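Local coordinates for protein ketol-acid reductoisomerase (uncultured archaeon GZfos26G2, PDB 4XDY) that rearranges and reduces (S)-2-acetolactate to (R)-2,3-dihydroxy-isovalerate with magnesium and NADH, a step in the biosynthesis of branched-chain amino acids, at residues K17-G23 with D79-L85; I71-E76 with Q97-Q101; L102-L108 with P123-V127. All blocks are in the same frame, centred on the assembly; numbering follows the deposited sequence. Where two conformers were deposited one is given.

All three contacts lie in the N-terminal Rossmann domain. Interaction 1 is its buried core: two parallel strands joined by a ladder of backbone hydrogen bonds that ends at the dinucleotide. Interaction 2, partly buried, sets two helices side by side on one face of that sheet, with Met22 of interaction 1 packed against Ile71 and Ala75; here side-chain packing and two bridging waters replace direct bonds. Interaction 3 lies at the surface and joins two turns through one backbone bond and small apolar contacts. Strand 107-110 pairs with strand 80-83, so interactions 1 and 3 share the sheet, while Lys106 reaches back to the end of helix 71-77.

Interaction 1: K17-G23 with D79-L85; sequences KTIAVMG and DVVHILL. With NAI (1,4-dihydronicotinamide adenine dinucleotide), chain E.
Thr18 to Met22 and Val80 to Ile83 run as neighbouring parallel strands in the Rossmann sheet, their short axes 4.8 Å apart at closest and 22° off parallel. The rungs alternate: Ala20 N donates to Val80 O, His82 N to Ala20 O, Met22 N to His82 O and Leu84 N to Met22 O. At the start of the ladder Thr18 O accepts from two amides, Asp79 N in a rather bent bond and Val80 N in a straighter one. Asp79 returns the grip with its side chain: OD2 uses its anti lone pair to take Thr18 N at 2.8 Å, almost straight at 174°. With an alanine in place of Asp79, Thr18 N would probably be left without this acceptor, and Thr18 would be hydrogen-bonded to 79-85 through its O alone. A water links Lys17 NZ to Asp79 O.

Met22 lies on the face shared with Ala20 and Val81. Its CB and CG both sit 3.7 Å from His82 O; CG, anti to the carbonyl carbon (chi1 -45°), also approaches Val81 CG1, and a bend at chi2 carries CE back until it rests 3.6 Å from Val81 CG1. Beyond the strand, the same side chain packs on Ile71 and Ala75 of helix 71-77. On the other face Ile19 CD1 lies 3.6 Å from Val80 CB, and Leu84 CG stands over one face of the His82 ring.

Where the strands end, a CB on Gly23 would fall only 2.5 Å from Leu84 O, and Leu85 CD2 lies 3.5 Å from O4B of the NADH. Gly23 opens a sequence consistent with the Rossmann glycine motif. Polar main chain is thus paired in the ladder, mostly apolar side chains pack on the two faces, His82 excepted, and the cofactor is met at the C-terminal ends of the strands.

Interaction 2: I71-E76 with Q97-Q101; sequences IDKAAE and QIKPQ
Two helices that pack on the same face of the Rossmann sheet meet where Ile71 and Asp72, in the first turn of helix 71-77, lie against Gln97 at the end of helix 90-98. The apolar centre is Ile71: its CG2 rests 3.6 Å from Ile98 CG1 and also touches Gln97 CB. Beneath, Ile71 packs on Met22 of strand 18-22, and Ile98 on Val81 and Ile83, which seats both helices on the strands.

The Gln97 chain is extended beyond CG, and its amide reaches across Ile71, with NE2 3.4 Å from Ile71 CB. The same nitrogen donates to two waters, at 2.7 Å to one and 2.8 Å to the other. The first water accepts from Ile71 N and the second from Asp72 N, so a side chain of one helix is joined by water to two first-turn amides of the other. Asp72 CG stands between the backbone N and the carbonyl carbon (chi1 68°), which lets OD1 turn back to Lys73 N in a weak bond.

One turn further along, Ala75 CB meets Gln101 CB at 3.8 Å, methyl against methylene, and Gln101 CG lies 3.4 Å from Asp72 O. At the far end of the helix Lys106, a residue of interaction 3, donates from NZ to Glu76 O.

Gln97 O is buried by the contact with no hydrogen-bonding partner; its nearest approach is from Asp72 CA at 3.3 Å, a CA-H...O contact with 137° at the hydrogen. The chemistry is therefore indirect: apolar branches fill the sheet side, the Gln97 amide nitrogen reaches the helix amides through waters that satisfy these N-H groups, and Gln97 O meets only carbon across the contact.

Interaction 3: L102-L108 with P123-V127; sequences LKAGKAL and PPEDV
Ala104 and Gly105 meet Asp126 where two beta turns lie together at the surface of the Rossmann domain, at the N-terminal ends of the parallel neighbours 107-110 and 128-134. Lys103 to Lys106 form a type II turn, Pro124 to Val127 a type I turn.

A single direct hydrogen bond ties them: Gly105 N gives its hydrogen to Asp126 O at 2.9 Å, in the carbonyl plane and nearly straight at 173°. Gly105 has the positive phi that suits glycine at the third position of such a turn. The same oxygen also receives a CA-H...O contact from Ala104 CA at 3.4 Å, so it is approached twice by one turn. Farther off, Lys106 turns its NZ away, to Gly78 O.

Apolar contacts line the inner side. The Leu102 and Pro124 side chains cross at about a right angle, Leu102 CD1 lying 3.8 Å from Pro124 CD. Leu108, its CG anti to the backbone N (chi1 -168°), brings CD2 within 4.0 Å of Pro123 CB. Tyr94 of helix 90-98 touches Leu102, Leu108 and Pro124 and so joins the two pairs.

Carbon also meets carbonyl oxygen. Val127 stands against the type II turn, with CG1 3.7 Å from Lys103 O and CB 3.4 Å from Lys106 O.

Interaction 1: K17-G23 with D79-L85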
loop_
_atom_site.group_PDB
_atom_site.type_symbol
_atom_site.label_atom_id
_atom_site.label_comp_id
_atom_site.label_asym_id
_atom_site.label_seq_id
_atom_site.Cartn_x
_atom_site.Cartn_y
_atom_site.Cartn_z
ATOM N N LYS A 17 10.709 -36.044 4.664
ATOM C CA LYS A 17 9.870 -35.666 5.770
ATOM C C LYS A 17 8.494 -35.332 5.196
ATOM O O LYS A 17 8.377 -34.808 4.090
ATOM C CB LYS A 17 10.489 -34.504 6.533
ATOM C CG LYS A 17 11.434 -35.011 7.585
ATOM C CD LYS A 17 12.170 -33.916 8.268
ATOM C CE LYS A 17 13.230 -34.494 9.191
ATOM N NZ LYS A 17 12.714 -35.023 10.464
ATOM N N THR A 18 7.494 -35.690 5.969
ATOM C CA THR A 18 6.118 -35.293 5.701
ATOM C C THR A 18 5.748 -34.139 6.671
ATOM O O THR A 18 5.985 -34.228 7.892
ATOM C CB THR A 18 5.213 -36.499 5.952
ATOM O OG1 THR A 18 5.534 -37.477 4.948
ATOM C CG2 THR A 18 3.724 -36.107 5.855
ATOM N N ILE A 19 5.177 -33.119 6.084
ATOM C CA ILE A 19 4.656 -31.966 6.848
ATOM C C ILE A 19 3.128 -32.096 6.928
ATOM O O ILE A 19 2.439 -32.101 5.857
ATOM C CB ILE A 19 4.943 -30.621 6.134
ATOM C CG1 ILE A 19 6.368 -30.508 5.560
ATOM C CG2 ILE A 19 4.486 -29.431 7.053
ATOM C CD1 ILE A 19 7.388 -30.648 6.588
ATOM N N ALA A 20 2.631 -32.177 8.140
ATOM C CA ALA A 20 1.196 -32.128 8.418
ATOM C C ALA A 20 0.807 -30.679 8.690
ATOM O O ALA A 20 1.202 -30.128 9.706
ATOM C CB ALA A 20 0.856 -32.986 9.600
ATOM N N VAL A 21 0.093 -30.095 7.755
ATOM C CA VAL A 21 -0.380 -28.687 7.894
ATOM C C VAL A 21 -1.761 -28.724 8.509
ATOM O O VAL A 21 -2.691 -29.225 7.866
ATOM C CB VAL A 21 -0.373 -27.957 6.566
ATOM C CG1 VAL A 21 -1.064 -26.585 6.685
ATOM C CG2 VAL A 21 1.065 -27.790 6.038
ATOM N N MET A 22 -1.867 -28.246 9.754
ATOM C CA MET A 22 -3.120 -28.181 10.475
ATOM C C MET A 22 -3.827 -26.840 10.199
ATOM O O MET A 22 -3.352 -25.804 10.614
ATOM C CB MET A 22 -2.916 -28.360 11.948
ATOM C CG MET A 22 -1.966 -29.508 12.363
ATOM S SD MET A 22 -2.593 -31.054 11.665
ATOM C CE MET A 22 -1.773 -32.188 12.779
ATOM N N GLY A 23 -5.008 -26.901 9.614
ATOM C CA GLY A 23 -5.733 -25.699 9.163
ATOM C C GLY A 23 -5.439 -25.269 7.790
ATOM O O GLY A 23 -4.332 -24.833 7.510
ATOM N N ASP A 79 5.909 -35.760 10.215
ATOM C CA ASP A 79 7.179 -35.587 10.912
ATOM C C ASP A 79 7.275 -34.160 11.492
ATOM O O ASP A 79 7.921 -33.941 12.507
ATOM C CB ASP A 79 8.310 -35.794 9.922
ATOM C CG ASP A 79 8.303 -37.205 9.335
ATOM O OD1 ASP A 79 8.296 -38.105 10.163
ATOM O OD2 ASP A 79 8.163 -37.377 8.105
ATOM N N VAL A 80 6.679 -33.216 10.746
ATOM C CA VAL A 80 6.501 -31.824 11.190
ATOM C C VAL A 80 5.005 -31.601 11.329
ATOM O O VAL A 80 4.267 -31.869 10.413
ATOM C CB VAL A 80 7.117 -30.794 10.211
ATOM C CG1 VAL A 80 6.946 -29.373 10.778
ATOM C CG2 VAL A 80 8.595 -31.075 10.025
ATOM N N VAL A 81 4.592 -31.165 12.516
ATOM C CA VAL A 81 3.174 -30.886 12.773
ATOM C C VAL A 81 3.047 -29.347 12.847
ATOM O O VAL A 81 3.519 -28.758 13.791
ATOM C CB VAL A 81 2.704 -31.520 14.059
ATOM C CG1 VAL A 81 1.256 -31.129 14.382
ATOM C CG2 VAL A 81 2.773 -33.057 13.957
ATOM N N HIS A 82 2.538 -28.776 11.768
ATOM C CA HIS A 82 2.665 -27.336 11.564
ATOM C C HIS A 82 1.279 -26.712 11.780
ATOM O O HIS A 82 0.363 -26.947 10.966
ATOM C CB HIS A 82 3.160 -27.104 10.170
ATOM C CG HIS A 82 3.405 -25.672 9.817
ATOM N ND1 HIS A 82 3.629 -24.704 10.757
ATOM C CD2 HIS A 82 3.525 -25.054 8.621
ATOM C CE1 HIS A 82 3.871 -23.552 10.162
ATOM N NE2 HIS A 82 3.794 -23.730 8.874
ATOM N N ILE A 83 1.167 -25.968 12.869
ATOM C CA ILE A 83 -0.127 -25.492 13.407
ATOM C C ILE A 83 -0.453 -24.170 12.718
ATOM O O ILE A 83 0.161 -23.156 13.031
ATOM C CB ILE A 83 -0.115 -25.438 14.917
ATOM C CG1 ILE A 83 0.002 -26.879 15.482
ATOM C CG2 ILE A 83 -1.440 -24.866 15.448
ATOM C CD1 ILE A 83 0.193 -26.958 16.950
ATOM N N LEU A 84 -1.389 -24.233 11.766
ATOM C CA LEU A 84 -1.874 -23.036 11.049
ATOM C C LEU A 84 -3.400 -22.855 11.249
ATOM O O LEU A 84 -4.094 -22.417 10.374
ATOM C CB LEU A 84 -1.439 -23.038 9.603
ATOM C CG LEU A 84 0.059 -22.962 9.326
ATOM C CD1 LEU A 84 0.411 -23.077 7.856
ATOM C CD2 LEU A 84 0.666 -21.701 9.934
ATOM N N LEU A 85 -3.814 -23.145 12.479
ATOM C CA LEU A 85 -5.116 -22.871 12.956
ATOM C C LEU A 85 -5.146 -21.451 13.574
ATOM O O LEU A 85 -4.137 -20.937 13.995
ATOM C CB LEU A 85 -5.489 -23.910 14.001
ATOM C CG LEU A 85 -5.644 -25.341 13.489
ATOM C CD1 LEU A 85 -5.531 -26.340 14.625
ATOM C CD2 LEU A 85 -6.947 -25.536 12.781
HETATM P PA NAI E . -7.464 -19.186 9.759
HETATM O O1A NAI E . -8.278 -18.241 10.656
HETATM O O2A NAI E . -7.439 -18.978 8.308
HETATM O O5B NAI E . -7.860 -20.670 10.246
HETATM C C5B NAI E . -7.355 -21.830 9.523
HETATM C C4B NAI E . -8.502 -22.880 9.416
HETATM O O4B NAI E . -8.732 -23.319 10.750
HETATM C C3B NAI E . -9.889 -22.407 8.907
HETATM O O3B NAI E . -9.811 -22.283 7.486
HETATM C C2B NAI E . -10.809 -23.485 9.443
HETATM O O2B NAI E . -10.874 -24.539 8.481
HETATM C C1B NAI E . -10.044 -23.938 10.713
HETATM N N9A NAI E . -10.755 -23.547 11.918
HETATM C C8A NAI E . -11.277 -22.265 12.128
HETATM N N7A NAI E . -11.869 -22.230 13.314
HETATM C C5A NAI E . -11.762 -23.475 13.846
HETATM C C6A NAI E . -12.218 -24.114 15.067
HETATM N N6A NAI E . -12.924 -23.446 15.990
HETATM N N1A NAI E . -11.887 -25.408 15.318
HETATM C C2A NAI E . -11.200 -26.127 14.406
HETATM N N3A NAI E . -10.741 -25.642 13.266
HETATM C C4A NAI E . -11.007 -24.327 12.928
HETATM O O3 NAI E . -5.881 -19.126 10.348
HETATM P PN NAI E . -4.735 -18.081 9.742
HETATM O O1N NAI E . -5.258 -16.659 9.775
HETATM O O2N NAI E . -4.299 -18.661 8.464
HETATM O O5D NAI E . -3.747 -18.190 10.973
HETATM C C5D NAI E . -2.908 -19.387 11.099
HETATM C C4D NAI E . -1.613 -19.083 11.935
HETATM O O4D NAI E . -0.831 -18.260 11.045
HETATM C C3D NAI E . -1.805 -18.244 13.184
HETATM O O3D NAI E . -0.850 -18.627 14.182
HETATM C C2D NAI E . -1.543 -16.782 12.753
HETATM O O2D NAI E . -1.163 -15.871 13.782
HETATM C C1D NAI E . -0.450 -17.007 11.730
HETATM N N1N NAI E . -0.235 -16.004 10.681
HETATM C C2N NAI E . -1.277 -15.665 9.892
HETATM C C3N NAI E . -1.129 -14.768 8.894
HETATM C C7N NAI E . -2.227 -14.514 8.012
HETATM O O7N NAI E . -3.460 -14.705 8.246
HETATM N N7N NAI E . -1.852 -14.271 6.782
HETATM C C4N NAI E . 0.183 -14.193 8.678
HETATM C C5N NAI E . 1.278 -14.762 9.402
HETATM C C6N NAI E . 1.013 -15.633 10.410
HETATM O O HOH W 1 10.956 -33.313 11.937
#

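Interaction 2: I71-E76 with Q97-Q101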
loop_
_atom_site.group_PDB
_atom_site.type_symbol
_atom_site.label_atom_id
_atom_site.label_comp_id
_atom_site.label_asym_id
_atom_site.label_seq_id
_atom_site.Cartn_x
_atom_site.Cartn_y
_atom_site.Cartn_z
ATOM N N ILE A 71 -7.429 -33.978 12.227
ATOM C CA ILE A 71 -6.188 -33.470 12.826
ATOM C C ILE A 71 -5.400 -34.563 13.561
ATOM O O ILE A 71 -4.154 -34.636 13.415
ATOM C CB ILE A 71 -6.462 -32.229 13.741
ATOM C CG1 ILE A 71 -6.981 -31.079 12.860
ATOM C CG2 ILE A 71 -5.245 -31.860 14.578
ATOM C CD1 ILE A 71 -7.480 -29.859 13.598
ATOM N N ASP A 72 -6.068 -35.382 14.368
ATOM C CA ASP A 72 -5.349 -36.470 15.044
ATOM C C ASP A 72 -4.578 -37.439 14.112
ATOM O O ASP A 72 -3.392 -37.736 14.361
ATOM C CB ASP A 72 -6.215 -37.187 16.046
ATOM C CG ASP A 72 -7.355 -37.980 15.416
ATOM O OD1 ASP A 72 -7.617 -37.905 14.193
ATOM O OD2 ASP A 72 -7.971 -38.690 16.223
ATOM N N LYS A 73 -5.198 -37.859 13.028
ATOM C CA LYS A 73 -4.506 -38.742 12.048
ATOM C C LYS A 73 -3.425 -37.997 11.284
ATOM O O LYS A 73 -2.426 -38.555 10.891
ATOM C CB LYS A 73 -5.471 -39.316 10.976
ATOM C CG LYS A 73 -6.701 -40.090 11.446
ATOM C CD LYS A 73 -6.393 -40.934 12.654
ATOM C CE LYS A 73 -7.527 -41.929 12.916
ATOM N NZ LYS A 73 -6.979 -42.966 13.826
ATOM N N ALA A 74 -3.641 -36.724 11.015
ATOM C CA ALA A 74 -2.624 -35.932 10.361
ATOM C C ALA A 74 -1.396 -35.772 11.240
ATOM O O ALA A 74 -0.269 -35.830 10.741
ATOM C CB ALA A 74 -3.193 -34.567 9.967
ATOM N N ALA A 75 -1.593 -35.603 12.529
ATOM C CA ALA A 75 -0.507 -35.403 13.452
ATOM C C ALA A 75 0.334 -36.691 13.563
ATOM O O ALA A 75 1.526 -36.648 13.747
ATOM C CB ALA A 75 -0.998 -35.078 14.803
ATOM N N GLU A 76 -0.356 -37.814 13.513
ATOM C CA GLU A 76 0.290 -39.137 13.506
ATOM C C GLU A 76 1.218 -39.273 12.316
ATOM O O GLU A 76 2.351 -39.690 12.461
ATOM C CB GLU A 76 -0.805 -40.245 13.499
ATOM C CG GLU A 76 -0.280 -41.614 13.882
ATOM C CD GLU A 76 -1.368 -42.579 14.347
ATOM O OE1 GLU A 76 -2.587 -42.233 14.406
ATOM O OE2 GLU A 76 -0.964 -43.700 14.680
ATOM N N GLN A 97 -6.297 -33.032 20.304
ATOM C CA GLN A 97 -6.180 -33.705 19.026
ATOM C C GLN A 97 -4.733 -33.936 18.559
ATOM O O GLN A 97 -4.505 -34.796 17.702
ATOM C CB GLN A 97 -6.947 -33.022 17.932
ATOM C CG GLN A 97 -8.416 -32.855 18.262
ATOM C CD GLN A 97 -9.160 -32.124 17.172
ATOM O OE1 GLN A 97 -9.827 -31.077 17.451
ATOM N NE2 GLN A 97 -9.056 -32.579 15.974
ATOM N N ILE A 98 -3.796 -33.183 19.130
ATOM C CA ILE A 98 -2.422 -33.173 18.594
ATOM C C ILE A 98 -1.469 -33.789 19.608
ATOM O O ILE A 98 -0.719 -34.728 19.256
ATOM C CB ILE A 98 -1.917 -31.763 18.205
ATOM C CG1 ILE A 98 -2.680 -31.233 16.996
ATOM C CG2 ILE A 98 -0.424 -31.859 17.929
ATOM C CD1 ILE A 98 -2.406 -29.810 16.553
ATOM N N LYS A 99 -1.502 -33.301 20.834
ATOM C CA LYS A 99 -0.585 -33.683 21.874
ATOM C C LYS A 99 -0.512 -35.219 22.027
ATOM O O LYS A 99 0.583 -35.759 22.085
ATOM C CB LYS A 99 -0.917 -33.043 23.201
ATOM C CG LYS A 99 0.092 -33.378 24.305
ATOM C CD LYS A 99 -0.353 -32.866 25.656
ATOM C CE LYS A 99 0.201 -33.732 26.736
ATOM N NZ LYS A 99 0.171 -32.982 28.002
ATOM N N PRO A 100 -1.656 -35.936 22.030
ATOM C CA PRO A 100 -1.490 -37.430 22.188
ATOM C C PRO A 100 -0.835 -38.154 21.069
ATOM O O PRO A 100 -0.426 -39.303 21.255
ATOM C CB PRO A 100 -2.941 -37.912 22.326
ATOM C CG PRO A 100 -3.679 -36.705 22.920
ATOM C CD PRO A 100 -3.080 -35.557 22.068
ATOM N N GLN A 101 -0.723 -37.538 19.903
ATOM C CA GLN A 101 -0.052 -38.125 18.762
ATOM C C GLN A 101 1.415 -37.698 18.654
ATOM O O GLN A 101 2.115 -38.090 17.710
ATOM C CB GLN A 101 -0.790 -37.787 17.465
ATOM C CG GLN A 101 -2.321 -37.911 17.578
ATOM C CD GLN A 101 -2.712 -39.231 18.199
ATOM O OE1 GLN A 101 -3.161 -39.322 19.375
ATOM N NE2 GLN A 101 -2.445 -40.284 17.446
HETATM O O HOH W 2 -9.947 -32.602 13.373
HETATM O O HOH W 3 -8.708 -35.247 15.389
#

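Interaction 3: L102-L108 with P123-V127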
loop_
_atom_site.group_PDB
_atom_site.type_symbol
_atom_site.label_atom_id
_atom_site.label_comp_id
_atom_site.label_asym_id
_atom_site.label_seq_id
_atom_site.Cartn_x
_atom_site.Cartn_y
_atom_site.Cartn_z
ATOM N N LEU A 102 1.878 -36.861 19.578
ATOM C CA LEU A 102 3.264 -36.346 19.451
ATOM C C LEU A 102 4.157 -37.545 19.820
ATOM O O LEU A 102 3.792 -38.386 20.645
ATOM C CB LEU A 102 3.516 -35.148 20.337
ATOM C CG LEU A 102 2.934 -33.832 19.771
ATOM C CD1 LEU A 102 3.433 -32.594 20.528
ATOM C CD2 LEU A 102 3.170 -33.586 18.268
ATOM N N LYS A 103 5.229 -37.724 19.113
ATOM C CA LYS A 103 6.193 -38.743 19.503
ATOM C C LYS A 103 7.502 -37.982 19.573
ATOM O O LYS A 103 7.726 -37.062 18.774
ATOM C CB LYS A 103 6.281 -39.816 18.418
ATOM C CG LYS A 103 5.043 -40.683 18.347
ATOM C CD LYS A 103 5.180 -41.886 19.235
ATOM C CE LYS A 103 6.028 -42.962 18.549
ATOM N NZ LYS A 103 5.336 -44.274 18.626
ATOM N N ALA A 104 8.407 -38.494 20.383
ATOM C CA ALA A 104 9.800 -37.967 20.381
ATOM C C ALA A 104 10.349 -37.732 19.059
ATOM O O ALA A 104 10.274 -38.561 18.173
ATOM C CB ALA A 104 10.741 -38.903 21.172
ATOM N N GLY A 105 10.994 -36.580 18.932
ATOM C CA GLY A 105 11.649 -36.158 17.715
ATOM C C GLY A 105 10.849 -35.690 16.551
ATOM O O GLY A 105 11.437 -35.313 15.518
ATOM N N LYS A 106 9.517 -35.779 16.613
ATOM C CA LYS A 106 8.723 -34.905 15.721
ATOM C C LYS A 106 9.105 -33.431 16.008
ATOM O O LYS A 106 9.660 -33.093 17.097
ATOM C CB LYS A 106 7.226 -35.104 15.986
ATOM C CG LYS A 106 6.543 -36.291 15.220
ATOM C CD LYS A 106 5.083 -36.420 15.641
ATOM C CE LYS A 106 4.459 -37.792 15.379
ATOM N NZ LYS A 106 4.408 -38.106 13.938
ATOM N N ALA A 107 8.742 -32.571 15.056
ATOM C CA ALA A 107 8.877 -31.110 15.250
ATOM C C ALA A 107 7.454 -30.509 15.261
ATOM O O ALA A 107 6.617 -30.857 14.408
ATOM C CB ALA A 107 9.687 -30.509 14.133
ATOM N N LEU A 108 7.183 -29.729 16.276
ATOM C CA LEU A 108 5.961 -28.869 16.362
ATOM C C LEU A 108 6.337 -27.492 15.863
ATOM O O LEU A 108 7.236 -26.831 16.418
ATOM C CB LEU A 108 5.562 -28.829 17.813
ATOM C CG LEU A 108 4.152 -28.247 18.145
ATOM C CD1 LEU A 108 3.011 -29.086 17.576
ATOM C CD2 LEU A 108 3.993 -28.019 19.645
ATOM N N PRO A 123 4.831 -27.546 25.113
ATOM C CA PRO A 123 5.085 -28.794 24.355
ATOM C C PRO A 123 5.867 -29.796 25.241
ATOM O O PRO A 123 6.378 -29.421 26.226
ATOM C CB PRO A 123 5.883 -28.338 23.135
ATOM C CG PRO A 123 5.669 -26.847 23.123
ATOM C CD PRO A 123 5.627 -26.451 24.595
ATOM N N PRO A 124 5.754 -31.069 24.958
ATOM C CA PRO A 124 6.693 -31.972 25.666
ATOM C C PRO A 124 8.177 -31.627 25.400
ATOM O O PRO A 124 8.550 -31.109 24.302
ATOM C CB PRO A 124 6.309 -33.366 25.122
ATOM C CG PRO A 124 5.678 -33.134 23.828
ATOM C CD PRO A 124 5.099 -31.711 23.810
ATOM N N GLU A 125 9.021 -32.029 26.333
ATOM C CA GLU A 125 10.450 -31.779 26.289
ATOM C C GLU A 125 11.128 -32.479 25.102
ATOM O O GLU A 125 12.132 -31.991 24.584
ATOM C CB GLU A 125 11.095 -32.030 27.648
ATOM C CG GLU A 125 11.067 -33.497 28.096
ATOM C CD GLU A 125 12.210 -34.338 27.469
ATOM O OE1 GLU A 125 12.065 -35.591 27.433
ATOM O OE2 GLU A 125 13.199 -33.730 26.991
ATOM N N ASP A 126 10.565 -33.572 24.605
ATOM C CA ASP A 126 11.287 -34.397 23.628
ATOM C C ASP A 126 10.894 -34.174 22.212
ATOM O O ASP A 126 11.190 -34.977 21.344
ATOM C CB ASP A 126 11.188 -35.899 24.043
ATOM C CG ASP A 126 9.748 -36.406 24.071
ATOM O OD1 ASP A 126 8.794 -35.651 23.760
ATOM O OD2 ASP A 126 9.571 -37.588 24.362
ATOM N N VAL A 127 10.197 -33.065 21.919
ATOM C CA VAL A 127 9.919 -32.672 20.533
ATOM C C VAL A 127 10.608 -31.376 20.178
ATOM O O VAL A 127 10.816 -30.530 21.023
ATOM C CB VAL A 127 8.342 -32.542 20.217
ATOM C CG1 VAL A 127 7.643 -33.851 20.551
ATOM C CG2 VAL A 127 7.762 -31.384 20.984
#